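Local coordinates for uncharacterized protein (PDB 6R9N) that senses iron and oxygen for bacterial chemotaxis by stabilising a peroxo species on a di-iron centre, at residues Met36-Val41 and Ile162-Asp167; Leu49-Val54 and Ala90-Ile95; Asp82-Ser87 and Pro223-Ile228; Leu219-Ala222 and Ile228-Asp231. One frame throughout, in Å; residues are numbered along the deposited sequence.

Overall arrangement
From the N terminus, strand 38-42 runs into strand 45-49 and the loop 49-54. Interaction 1 joins Met36-Val41 to Ile162-Asp167, closes the long loop between them and ties one mixed sheet to the other. Interaction 2 falls within that loop; it closes a shorter one of 35 residues and sets Leu49-Val54 against helix 89-95. Interaction 3 closes a loop of 135 residues. It crosses both, because Asp82-Ser87 lies inside each of their loops and Pro223-Ile228 lies beyond them. It shares the two irons, peroxide and oxygen atom with interaction 1. Interaction 4 follows interaction 1, closes the five-residue turn of an edge hairpin in the second sheet and shares Ile228 with interaction 3.

Interaction 1 (Met36-Val41 and Ile162-Asp167); sequences MQYLIV and ILFSGD. With FE (Fe (III) ion), chain D; FE (Fe (III) ion), chain C; PER (peroxide ion), chain E; O (oxygen atom), chain F.
The rings of Tyr38 and Phe164 meet obliquely, with their planes at 58° and their centroids 5.5 Å apart. The touching sides are the CD2-CE2 bond of Tyr38 and the CD1-CE1 bond of Phe164. The closest approach is Tyr38 CD2 to Phe164 CD1, 3.6 Å. Both side chains leave their backbones toward the opposite segment. With CG of Phe164 anti to the backbone N (chi1 166°), one face of its ring lies against the backbone of Gly166, whose N is 3.8 Å above the ring plane, over its centre. In Tyr38, CG stands beside the backbone N, and the hydroxyl at the far end of the ring bonds to Pro223 O. The pair is buried, the rings touch through carbon alone, and Leu49 packs against both.

Beyond Gly166 the segment 162-167 reaches the metals. The carboxylate of Asp167 bridges the two irons. Asp167 OD2 binds the chain D iron at 2.1 Å, and Asp167 OD1 binds the chain C iron at 2.2 Å. His80, Asp82 and His148 complete the protein ligands of the first iron; Asp84, Gln224 and His225 complete those of the second. A strand from each sheet packed through its side chains, with a bridging aspartate just after one strand, is characteristic of the metallo-beta-lactamase fold and its di-iron site.

Interaction 2 (Leu49-Val54 and Ala90-Ile95); sequences LDPGGV and ALWLGI
Pro51 lies over one face of the Trp92 indole in a CH-pi contact. Pro51 CG is 4.1 Å from the centroid of the five-membered ring of Trp92, 28° off the ring normal. Pro51 CB sits lower, 3.3 Å above the Trp92 plane and displaced toward the rim. CB is also the nearest atom to the indole nitrogen, with Pro51 CB to Trp92 NE1 at 3.5 Å. The side chains point in opposing directions, and the proline ring overlaps the nitrogen-bearing side of the indole. Both residues are buried. Trp92 also meets Phe57 edge-to-face and touches Val60 and Ile64 of helix 57-65.

The loop 49-54 follows strand 45-49 and leads to helix 57-65. The contact thus joins this loop of the metallo-beta-lactamase fold to helix 89-95, on one side of the seven-stranded sheet. Ile76 of strand 73-77 touches both Pro51 and Trp92.

The second contact is aliphatic and nearer the surface. The CG2 methyl of Val54 meets the CD1 methyl of Leu91 at 3.5 Å. Val54 CG2 is anti to the backbone N, while CG1 is held between the backbone N and the carbonyl carbon (chi1 83°), which makes CG2 the methyl facing the helix. Leu91 reaches across from the helix with an extended chi2 of 171°, and its CD1 also approaches the backbone oxygen of Val54 at 4.0 Å. Phe57 packs against Leu91 as well.

Interaction 3 (Asp82-Ser87 and Pro223-Ile228); sequences DPDVSS and PQHGAI. With FE (Fe (III) ion), chain C; FE (Fe (III) ion), chain D; O (oxygen atom), chain F; PER (peroxide ion), chain E.
The imidazole of His225 has the carboxylate oxygen Asp84 OD2 at its edge, in the ring plane. Asp84 OD2 is 3.0 Å from His225 NE2, but the two are fellow ligands of the chain C iron and not hydrogen-bonded. The bound oxygen atom also lies at the ring edge, near its plane, while peroxide O1 stands oblique to the ring. The amide of Gln224 is a second flat group at this iron. Its NE2 donates to Asp84 OD2 at 3.0 Å, with an N-H...O angle of 143°. The acceptor is in the amide plane of Gln224, yet the donor stands above the carboxylate plane of Asp84, 60° out of it. Asp84 OD2 is thus gripped by the metal and by the amide.

This is the di-iron site of a metallo-beta-lactamase fold. The chain C iron binds Asp84 OD2 at 2.2 Å, His225 NE2 at 2.2 Å and Gln224 OE1 at 2.3 Å. Asp167, the peroxide and the oxygen atom complete it. Asp82 OD2 binds the other iron at 2.0 Å.

Gln224 reaches the iron with CG anti to its backbone N (chi1 -160°) and a bend at chi2. Val85 CG2 packs obliquely on Gln224 OE1, at 3.7 Å. His225 ND1 bonds to Gln34 O, which probably fixes the ring rotation. Ser86 OG and Ser87 OG bond back to Asp82 O and Pro83 O around the short helix 83-86. Gln81 of the second subunit donates to Asp82 OD1, and Phe109 of that subunit packs on Asp84.

Interaction 4 (Leu219-Ala222 and Ile228-Asp231); sequences LMIA and IYKD
Ile221 and Tyr229 form an antiparallel hydrogen-bonded pair through their backbones. Ile221 N donates to Tyr229 O at 2.8 Å, and Tyr229 N donates back to Ile221 O at 2.9 Å. A weak third bond runs from Asp231 N to Leu219 O at 3.3 Å. Between them Met220 and Lys230 make a non-hydrogen-bonded pair, and Met220 CA-H points at Tyr229 O.

On the face of Met220 and Lys230 these side chains lie side by side and point the same way, with Met220 CG 3.7 Å from Lys230 CB. The Met220 chain is extended beyond CG and passes obliquely to Ile228, with Met220 SD 4.0 Å from Ile228 CG2. Ala222 CB meets Ile228 CG1. The Lys230 chain goes on to a cation-pi contact with Phe181.

On the opposite face Ile221 CG2 lies 4.1 Å from Tyr229 CD1. The Tyr229 ring edge also meets Ile221 O in its plane, and its hydroxyl bonds to Gly169 O.

The two strands make a beta hairpin at one edge of the six-stranded sheet. Strand 162-164 is the other neighbour of 220-222. Helix 232-242 covers Ile221, and helix 185-199 packs on Tyr229.

Interaction 1 (Met36-Val41 and Ile162-Asp167)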
loop_
_atom_site.group_PDB
_atom_site.type_symbol
_atom_site.label_atom_id
_atom_site.label_comp_id
_atom_site.label_asym_id
_atom_site.label_seq_id
_atom_site.Cartn_x
_atom_site.Cartn_y
_atom_site.Cartn_z
ATOM N N MET A 36 10.544 -8.978 -8.699
ATOM C CA MET A 36 10.457 -10.094 -9.641
ATOM C C MET A 36 9.190 -9.950 -10.471
ATOM O O MET A 36 8.110 -9.751 -9.912
ATOM C CB MET A 36 10.452 -11.441 -8.916
ATOM C CG MET A 36 11.604 -11.620 -7.914
ATOM S SD MET A 36 13.023 -12.329 -8.748
ATOM C CE MET A 36 12.491 -14.047 -8.826
ATOM N N GLN A 37 9.320 -10.052 -11.796
ATOM C CA GLN A 37 8.198 -9.970 -12.726
ATOM C C GLN A 37 7.989 -11.320 -13.387
ATOM O O GLN A 37 8.956 -12.018 -13.707
ATOM C CB GLN A 37 8.436 -8.924 -13.821
ATOM C CG GLN A 37 8.345 -7.494 -13.365
ATOM C CD GLN A 37 9.590 -7.089 -12.617
ATOM O OE1 GLN A 37 9.521 -6.563 -11.499
ATOM N NE2 GLN A 37 10.747 -7.365 -13.213
ATOM N N TYR A 38 6.729 -11.684 -13.608
ATOM C CA TYR A 38 6.421 -12.985 -14.178
ATOM C C TYR A 38 5.502 -12.854 -15.384
ATOM O O TYR A 38 4.761 -11.878 -15.531
ATOM C CB TYR A 38 5.805 -13.909 -13.133
ATOM C CG TYR A 38 6.720 -14.154 -11.951
ATOM C CD1 TYR A 38 7.675 -15.178 -11.972
ATOM C CD2 TYR A 38 6.630 -13.360 -10.809
ATOM C CE1 TYR A 38 8.504 -15.402 -10.883
ATOM C CE2 TYR A 38 7.451 -13.577 -9.718
ATOM C CZ TYR A 38 8.377 -14.591 -9.754
ATOM O OH TYR A 38 9.169 -14.780 -8.649
ATOM N N LEU A 39 5.603 -13.838 -16.275
ATOM C CA LEU A 39 4.790 -13.894 -17.480
ATOM C C LEU A 39 4.261 -15.309 -17.626
ATOM O O LEU A 39 5.012 -16.278 -17.460
ATOM C CB LEU A 39 5.593 -13.489 -18.720
ATOM C CG LEU A 39 4.920 -13.631 -20.090
ATOM C CD1 LEU A 39 3.835 -12.583 -20.261
ATOM C CD2 LEU A 39 5.958 -13.502 -21.219
ATOM N N ILE A 40 2.964 -15.424 -17.878
ATOM C CA ILE A 40 2.340 -16.672 -18.294
ATOM C C ILE A 40 1.956 -16.532 -19.758
ATOM O O ILE A 40 1.384 -15.513 -20.158
ATOM C CB ILE A 40 1.127 -17.014 -17.421
ATOM C CG1 ILE A 40 1.597 -17.303 -15.996
ATOM C CG2 ILE A 40 0.364 -18.195 -18.004
ATOM C CD1 ILE A 40 0.521 -17.135 -14.951
ATOM N N VAL A 41 2.322 -17.528 -20.565
ATOM C CA VAL A 41 1.946 -17.601 -21.970
ATOM C C VAL A 41 1.095 -18.847 -22.137
ATOM O O VAL A 41 1.453 -19.916 -21.631
ATOM C CB VAL A 41 3.187 -17.648 -22.889
ATOM C CG1 VAL A 41 2.786 -17.843 -24.355
ATOM C CG2 VAL A 41 4.027 -16.390 -22.724
ATOM N N ILE A 162 2.332 -23.503 -9.972
ATOM C CA ILE A 162 3.145 -22.420 -9.416
ATOM C C ILE A 162 2.203 -21.387 -8.808
ATOM O O ILE A 162 1.228 -20.972 -9.449
ATOM C CB ILE A 162 4.049 -21.775 -10.482
ATOM C CG1 ILE A 162 5.040 -22.799 -11.062
ATOM C CG2 ILE A 162 4.798 -20.570 -9.888
ATOM C CD1 ILE A 162 5.772 -22.317 -12.304
ATOM N N LEU A 163 2.465 -21.007 -7.559
ATOM C CA LEU A 163 1.759 -19.924 -6.894
ATOM C C LEU A 163 2.630 -18.673 -6.937
ATOM O O LEU A 163 3.702 -18.631 -6.314
ATOM C CB LEU A 163 1.439 -20.298 -5.447
ATOM C CG LEU A 163 0.842 -19.179 -4.589
ATOM C CD1 LEU A 163 -0.543 -18.793 -5.095
ATOM C CD2 LEU A 163 0.780 -19.580 -3.122
ATOM N N PHE A 164 2.172 -17.646 -7.652
ATOM C CA PHE A 164 2.755 -16.315 -7.485
ATOM C C PHE A 164 2.166 -15.701 -6.215
ATOM O O PHE A 164 0.946 -15.578 -6.091
ATOM C CB PHE A 164 2.469 -15.438 -8.702
ATOM C CG PHE A 164 2.743 -13.969 -8.474
ATOM C CD1 PHE A 164 4.040 -13.505 -8.303
ATOM C CD2 PHE A 164 1.700 -13.053 -8.447
ATOM C CE1 PHE A 164 4.297 -12.150 -8.079
ATOM C CE2 PHE A 164 1.949 -11.691 -8.230
ATOM C CZ PHE A 164 3.246 -11.244 -8.050
ATOM N N SER A 165 3.018 -15.327 -5.262
ATOM C CA SER A 165 2.560 -15.077 -3.901
ATOM C C SER A 165 2.629 -13.606 -3.488
ATOM O O SER A 165 2.384 -13.298 -2.323
ATOM C CB SER A 165 3.379 -15.931 -2.923
ATOM O OG SER A 165 4.765 -15.636 -3.042
ATOM N N GLY A 166 2.940 -12.694 -4.405
ATOM C CA GLY A 166 3.042 -11.298 -4.021
ATOM C C GLY A 166 4.183 -11.087 -3.045
ATOM O O GLY A 166 5.291 -11.582 -3.242
ATOM N N ASP A 167 3.927 -10.311 -1.990
ATOM C CA ASP A 167 4.959 -10.068 -0.979
ATOM C C ASP A 167 5.212 -11.278 -0.085
ATOM O O ASP A 167 6.161 -11.260 0.701
ATOM C CB ASP A 167 4.579 -8.881 -0.094
ATOM C CG ASP A 167 4.794 -7.552 -0.772
ATOM O OD1 ASP A 167 5.586 -7.479 -1.732
ATOM O OD2 ASP A 167 4.155 -6.571 -0.344
HETATM FE FE FE D . 3.878 -4.536 -0.752
HETATM FE FE FE C . 6.476 -5.718 -2.691
HETATM O O1 PER E . 6.943 -4.933 -0.586
HETATM O O2 PER E . 5.924 -4.231 0.254
HETATM O O O F . 4.771 -4.530 -2.636
#

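Interaction 2 (Leu49-Val54 and Ala90-Ile95)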
loop_
_atom_site.group_PDB
_atom_site.type_symbol
_atom_site.label_atom_id
_atom_site.label_comp_id
_atom_site.label_asym_id
_atom_site.label_seq_id
_atom_site.Cartn_x
_atom_site.Cartn_y
_atom_site.Cartn_z
ATOM N N LEU A 49 2.339 -10.579 -14.583
ATOM C CA LEU A 49 2.201 -10.525 -13.130
ATOM C C LEU A 49 3.099 -9.444 -12.534
ATOM O O LEU A 49 4.325 -9.480 -12.708
ATOM C CB LEU A 49 2.533 -11.876 -12.498
ATOM C CG LEU A 49 1.777 -13.117 -12.955
ATOM C CD1 LEU A 49 1.940 -14.241 -11.963
ATOM C CD2 LEU A 49 0.317 -12.819 -13.150
ATOM N N ASP A 50 2.482 -8.517 -11.778
ATOM C CA ASP A 50 3.125 -7.432 -11.032
ATOM C C ASP A 50 4.278 -6.824 -11.818
ATOM O O ASP A 50 5.448 -6.941 -11.429
ATOM C CB ASP A 50 3.608 -7.931 -9.671
ATOM C CG ASP A 50 2.475 -8.042 -8.670
ATOM O OD1 ASP A 50 1.295 -8.016 -9.109
ATOM O OD2 ASP A 50 2.754 -8.150 -7.448
ATOM N N PRO A 51 3.982 -6.192 -12.949
ATOM C CA PRO A 51 5.034 -5.660 -13.808
ATOM C C PRO A 51 5.625 -4.353 -13.316
ATOM O O PRO A 51 6.455 -3.774 -14.022
ATOM C CB PRO A 51 4.284 -5.451 -15.128
ATOM C CG PRO A 51 2.923 -4.984 -14.659
ATOM C CD PRO A 51 2.650 -5.708 -13.359
ATOM N N GLY A 52 5.238 -3.902 -12.125
ATOM C CA GLY A 52 5.518 -2.536 -11.741
ATOM C C GLY A 52 6.994 -2.229 -11.687
ATOM O O GLY A 52 7.849 -3.098 -11.516
ATOM N N GLY A 53 7.267 -0.935 -11.790
ATOM C CA GLY A 53 8.607 -0.439 -11.971
ATOM C C GLY A 53 8.649 0.302 -13.289
ATOM O O GLY A 53 8.891 -0.298 -14.344
ATOM N N VAL A 54 8.380 1.610 -13.240
ATOM C CA VAL A 54 8.477 2.457 -14.425
ATOM C C VAL A 54 9.878 2.416 -15.029
ATOM O O VAL A 54 10.064 2.782 -16.199
ATOM C CB VAL A 54 8.069 3.905 -14.071
ATOM C CG1 VAL A 54 9.248 4.653 -13.459
ATOM C CG2 VAL A 54 7.561 4.633 -15.292
ATOM N N ALA A 90 0.770 3.041 -16.447
ATOM C CA ALA A 90 0.471 3.872 -17.614
ATOM C C ALA A 90 1.183 3.360 -18.861
ATOM O O ALA A 90 0.612 3.366 -19.958
ATOM C CB ALA A 90 0.846 5.329 -17.343
ATOM N N LEU A 91 2.426 2.896 -18.710
ATOM C CA LEU A 91 3.177 2.409 -19.863
ATOM C C LEU A 91 2.571 1.129 -20.431
ATOM O O LEU A 91 2.536 0.945 -21.653
ATOM C CB LEU A 91 4.632 2.174 -19.471
ATOM C CG LEU A 91 5.309 3.385 -18.838
ATOM C CD1 LEU A 91 6.664 2.989 -18.298
ATOM C CD2 LEU A 91 5.426 4.510 -19.869
ATOM N N TRP A 92 2.105 0.222 -19.570
ATOM C CA TRP A 92 1.540 -1.019 -20.087
ATOM C C TRP A 92 0.191 -0.780 -20.747
ATOM O O TRP A 92 -0.144 -1.453 -21.733
ATOM C CB TRP A 92 1.423 -2.054 -18.969
ATOM C CG TRP A 92 2.758 -2.458 -18.433
ATOM C CD1 TRP A 92 3.327 -2.065 -17.250
ATOM C CD2 TRP A 92 3.712 -3.308 -19.072
ATOM N NE1 TRP A 92 4.572 -2.629 -17.114
ATOM C CE2 TRP A 92 4.831 -3.396 -18.220
ATOM C CE3 TRP A 92 3.730 -4.005 -20.284
ATOM C CZ2 TRP A 92 5.949 -4.154 -18.537
ATOM C CZ3 TRP A 92 4.852 -4.759 -20.601
ATOM C CH2 TRP A 92 5.942 -4.826 -19.729
ATOM N N LEU A 93 -0.583 0.188 -20.244
ATOM C CA LEU A 93 -1.887 0.481 -20.838
ATOM C C LEU A 93 -1.763 1.045 -22.243
ATOM O O LEU A 93 -2.702 0.907 -23.035
ATOM C CB LEU A 93 -2.683 1.460 -19.953
ATOM C CG LEU A 93 -3.206 0.910 -18.622
ATOM C CD1 LEU A 93 -4.123 1.914 -17.937
ATOM C CD2 LEU A 93 -3.922 -0.418 -18.819
ATOM N N GLY A 94 -0.614 1.636 -22.580
ATOM C CA GLY A 94 -0.457 2.229 -23.891
ATOM C C GLY A 94 -0.155 1.229 -24.984
ATOM O O GLY A 94 -0.524 1.452 -26.140
ATOM N N ILE A 95 0.515 0.124 -24.657
ATOM C CA ILE A 95 0.921 -0.857 -25.661
ATOM C C ILE A 95 0.127 -2.149 -25.595
ATOM O O ILE A 95 0.397 -3.067 -26.388
ATOM C CB ILE A 95 2.423 -1.161 -25.573
ATOM C CG1 ILE A 95 2.782 -1.694 -24.192
ATOM C CG2 ILE A 95 3.226 0.073 -25.907
ATOM C CD1 ILE A 95 4.157 -2.281 -24.163
#

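Interaction 3 (Asp82-Ser87 and Pro223-Ile228)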
loop_
_atom_site.group_PDB
_atom_site.type_symbol
_atom_site.label_atom_id
_atom_site.label_comp_id
_atom_site.label_asym_id
_atom_site.label_seq_id
_atom_site.Cartn_x
_atom_site.Cartn_y
_atom_site.Cartn_z
ATOM N N ASP A 82 0.757 -1.462 -4.055
ATOM C CA ASP A 82 2.030 -0.813 -3.768
ATOM C C ASP A 82 2.729 -0.309 -5.033
ATOM O O ASP A 82 2.559 -0.869 -6.119
ATOM C CB ASP A 82 2.957 -1.778 -3.039
ATOM C CG ASP A 82 2.647 -1.868 -1.590
ATOM O OD1 ASP A 82 1.674 -1.210 -1.151
ATOM O OD2 ASP A 82 3.375 -2.586 -0.886
ATOM N N PRO A 83 3.550 0.740 -4.905
ATOM C CA PRO A 83 4.288 1.251 -6.077
ATOM C C PRO A 83 5.250 0.250 -6.702
ATOM O O PRO A 83 5.417 0.253 -7.929
ATOM C CB PRO A 83 5.033 2.469 -5.504
ATOM C CG PRO A 83 4.160 2.913 -4.359
ATOM C CD PRO A 83 3.653 1.643 -3.747
ATOM N N ASP A 84 5.895 -0.614 -5.920
ATOM C CA ASP A 84 6.735 -1.619 -6.573
ATOM C C ASP A 84 5.924 -2.629 -7.393
ATOM O O ASP A 84 6.516 -3.397 -8.156
ATOM C CB ASP A 84 7.611 -2.338 -5.533
ATOM C CG ASP A 84 6.798 -3.062 -4.468
ATOM O OD1 ASP A 84 5.776 -2.511 -4.037
ATOM O OD2 ASP A 84 7.165 -4.185 -4.059
ATOM N N VAL A 85 4.597 -2.654 -7.250
ATOM C CA VAL A 85 3.718 -3.531 -8.030
ATOM C C VAL A 85 3.181 -2.826 -9.262
ATOM O O VAL A 85 3.121 -3.416 -10.342
ATOM C CB VAL A 85 2.545 -4.044 -7.158
ATOM C CG1 VAL A 85 1.509 -4.776 -8.025
ATOM C CG2 VAL A 85 3.036 -4.945 -6.046
ATOM N N SER A 86 2.742 -1.581 -9.070
ATOM C CA SER A 86 1.827 -0.880 -9.949
ATOM C C SER A 86 2.403 0.340 -10.656
ATOM O O SER A 86 1.693 0.929 -11.477
ATOM C CB SER A 86 0.615 -0.418 -9.130
ATOM O OG SER A 86 1.044 0.573 -8.203
ATOM N N SER A 87 3.627 0.774 -10.319
ATOM C CA SER A 87 4.123 2.078 -10.779
ATOM C C SER A 87 4.096 2.242 -12.303
ATOM O O SER A 87 3.897 3.358 -12.800
ATOM C CB SER A 87 5.532 2.333 -10.246
ATOM O OG SER A 87 6.385 1.236 -10.511
ATOM N N PRO A 223 7.728 -15.442 -5.224
ATOM C CA PRO A 223 7.352 -14.160 -4.635
ATOM C C PRO A 223 7.704 -12.979 -5.535
ATOM O O PRO A 223 8.408 -13.100 -6.541
ATOM C CB PRO A 223 8.171 -14.128 -3.331
ATOM C CG PRO A 223 9.432 -14.898 -3.675
ATOM C CD PRO A 223 9.039 -15.928 -4.743
ATOM N N GLN A 224 7.189 -11.822 -5.142
ATOM C CA GLN A 224 7.448 -10.579 -5.846
ATOM C C GLN A 224 8.848 -10.035 -5.567
ATOM O O GLN A 224 9.277 -9.100 -6.253
ATOM C CB GLN A 224 6.358 -9.563 -5.456
ATOM C CG GLN A 224 6.164 -8.409 -6.407
ATOM C CD GLN A 224 6.301 -7.082 -5.699
ATOM O OE1 GLN A 224 5.823 -6.913 -4.562
ATOM N NE2 GLN A 224 6.953 -6.120 -6.361
ATOM N N HIS A 225 9.567 -10.591 -4.585
ATOM C CA HIS A 225 10.959 -10.238 -4.305
ATOM C C HIS A 225 11.741 -11.488 -3.925
ATOM O O HIS A 225 11.306 -12.249 -3.057
ATOM C CB HIS A 225 11.095 -9.225 -3.151
ATOM C CG HIS A 225 10.125 -8.086 -3.206
ATOM N ND1 HIS A 225 10.385 -6.921 -3.896
ATOM C CD2 HIS A 225 8.911 -7.917 -2.625
ATOM C CE1 HIS A 225 9.370 -6.090 -3.753
ATOM N NE2 HIS A 225 8.457 -6.675 -2.997
ATOM N N GLY A 226 12.897 -11.691 -4.555
ATOM C CA GLY A 226 13.809 -12.734 -4.131
ATOM C C GLY A 226 13.532 -14.064 -4.786
ATOM O O GLY A 226 12.605 -14.230 -5.581
ATOM N N ALA A 227 14.350 -15.045 -4.408
ATOM C CA ALA A 227 14.376 -16.319 -5.104
ATOM C C ALA A 227 13.115 -17.134 -4.820
ATOM O O ALA A 227 12.387 -16.902 -3.848
ATOM C CB ALA A 227 15.619 -17.121 -4.721
ATOM N N ILE A 228 12.889 -18.117 -5.685
ATOM C CA ILE A 228 11.671 -18.924 -5.750
ATOM C C ILE A 228 11.837 -20.173 -4.894
ATOM O O ILE A 228 12.907 -20.790 -4.881
ATOM C CB ILE A 228 11.366 -19.291 -7.222
ATOM C CG1 ILE A 228 10.990 -18.038 -8.017
ATOM C CG2 ILE A 228 10.267 -20.375 -7.319
ATOM C CD1 ILE A 228 11.405 -18.066 -9.471
HETATM FE FE FE C . 6.476 -5.718 -2.691
HETATM FE FE FE D . 3.878 -4.536 -0.752
HETATM O O O F . 4.771 -4.530 -2.636
HETATM O O1 PER E . 6.943 -4.933 -0.586
HETATM O O2 PER E . 5.924 -4.231 0.254
#

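Interaction 4 (Leu219-Ala222 and Ile228-Asp231)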
loop_
_atom_site.group_PDB
_atom_site.type_symbol
_atom_site.label_atom_id
_atom_site.label_comp_id
_atom_site.label_asym_id
_atom_site.label_seq_id
_atom_site.Cartn_x
_atom_site.Cartn_y
_atom_site.Cartn_z
ATOM N N LEU A 219 3.719 -26.696 -6.337
ATOM C CA LEU A 219 5.085 -27.165 -6.479
ATOM C C LEU A 219 6.110 -26.051 -6.342
ATOM O O LEU A 219 7.267 -26.332 -6.016
ATOM C CB LEU A 219 5.247 -27.860 -7.833
ATOM C CG LEU A 219 4.370 -29.114 -7.947
ATOM C CD1 LEU A 219 4.337 -29.650 -9.368
ATOM C CD2 LEU A 219 4.867 -30.182 -6.974
ATOM N N MET A 220 5.714 -24.798 -6.565
ATOM C CA MET A 220 6.599 -23.652 -6.389
ATOM C C MET A 220 5.833 -22.510 -5.739
ATOM O O MET A 220 4.630 -22.340 -5.966
ATOM C CB MET A 220 7.165 -23.103 -7.710
ATOM C CG MET A 220 8.172 -23.953 -8.425
ATOM S SD MET A 220 8.833 -23.065 -9.856
ATOM C CE MET A 220 9.609 -24.450 -10.687
ATOM N N ILE A 221 6.562 -21.694 -4.982
ATOM C CA ILE A 221 6.068 -20.414 -4.500
ATOM C C ILE A 221 7.013 -19.340 -5.024
ATOM O O ILE A 221 8.191 -19.301 -4.641
ATOM C CB ILE A 221 5.964 -20.382 -2.964
ATOM C CG1 ILE A 221 4.878 -21.364 -2.503
ATOM C CG2 ILE A 221 5.672 -18.960 -2.471
ATOM C CD1 ILE A 221 4.710 -21.491 -0.991
ATOM N N ALA A 222 6.498 -18.465 -5.896
ATOM C CA ALA A 222 7.312 -17.454 -6.562
ATOM C C ALA A 222 6.920 -16.074 -6.062
ATOM O O ALA A 222 5.871 -15.552 -6.462
ATOM C CB ALA A 222 7.146 -17.534 -8.080
ATOM N N ILE A 228 12.889 -18.117 -5.685
ATOM C CA ILE A 228 11.671 -18.924 -5.750
ATOM C C ILE A 228 11.837 -20.173 -4.894
ATOM O O ILE A 228 12.907 -20.790 -4.881
ATOM C CB ILE A 228 11.366 -19.291 -7.222
ATOM C CG1 ILE A 228 10.990 -18.038 -8.017
ATOM C CG2 ILE A 228 10.267 -20.375 -7.319
ATOM C CD1 ILE A 228 11.405 -18.066 -9.471
ATOM N N TYR A 229 10.773 -20.560 -4.187
ATOM C CA TYR A 229 10.756 -21.798 -3.410
ATOM C C TYR A 229 10.220 -22.934 -4.269
ATOM O O TYR A 229 9.153 -22.803 -4.878
ATOM C CB TYR A 229 9.880 -21.636 -2.157
ATOM C CG TYR A 229 10.218 -20.413 -1.326
ATOM C CD1 TYR A 229 9.713 -19.156 -1.653
ATOM C CD2 TYR A 229 11.036 -20.515 -0.215
ATOM C CE1 TYR A 229 10.025 -18.036 -0.895
ATOM C CE2 TYR A 229 11.353 -19.405 0.548
ATOM C CZ TYR A 229 10.849 -18.165 0.197
ATOM O OH TYR A 229 11.183 -17.052 0.939
ATOM N N LYS A 230 10.966 -24.034 -4.350
ATOM C CA LYS A 230 10.475 -25.208 -5.059
ATOM C C LYS A 230 10.763 -26.456 -4.234
ATOM O O LYS A 230 11.620 -26.454 -3.346
ATOM C CB LYS A 230 11.037 -25.314 -6.486
ATOM C CG LYS A 230 12.469 -25.780 -6.604
ATOM C CD LYS A 230 12.794 -26.103 -8.072
ATOM C CE LYS A 230 14.303 -26.143 -8.342
ATOM N NZ LYS A 230 15.038 -27.193 -7.585
ATOM N N ASP A 231 9.961 -27.492 -4.485
ATOM C CA ASP A 231 10.110 -28.840 -3.902
ATOM C C ASP A 231 10.064 -28.738 -2.380
ATOM O O ASP A 231 9.147 -28.100 -1.841
ATOM C CB ASP A 231 11.379 -29.469 -4.466
ATOM C CG ASP A 231 11.329 -29.636 -5.965
ATOM O OD1 ASP A 231 10.216 -29.765 -6.518
ATOM O OD2 ASP A 231 12.411 -29.621 -6.589
#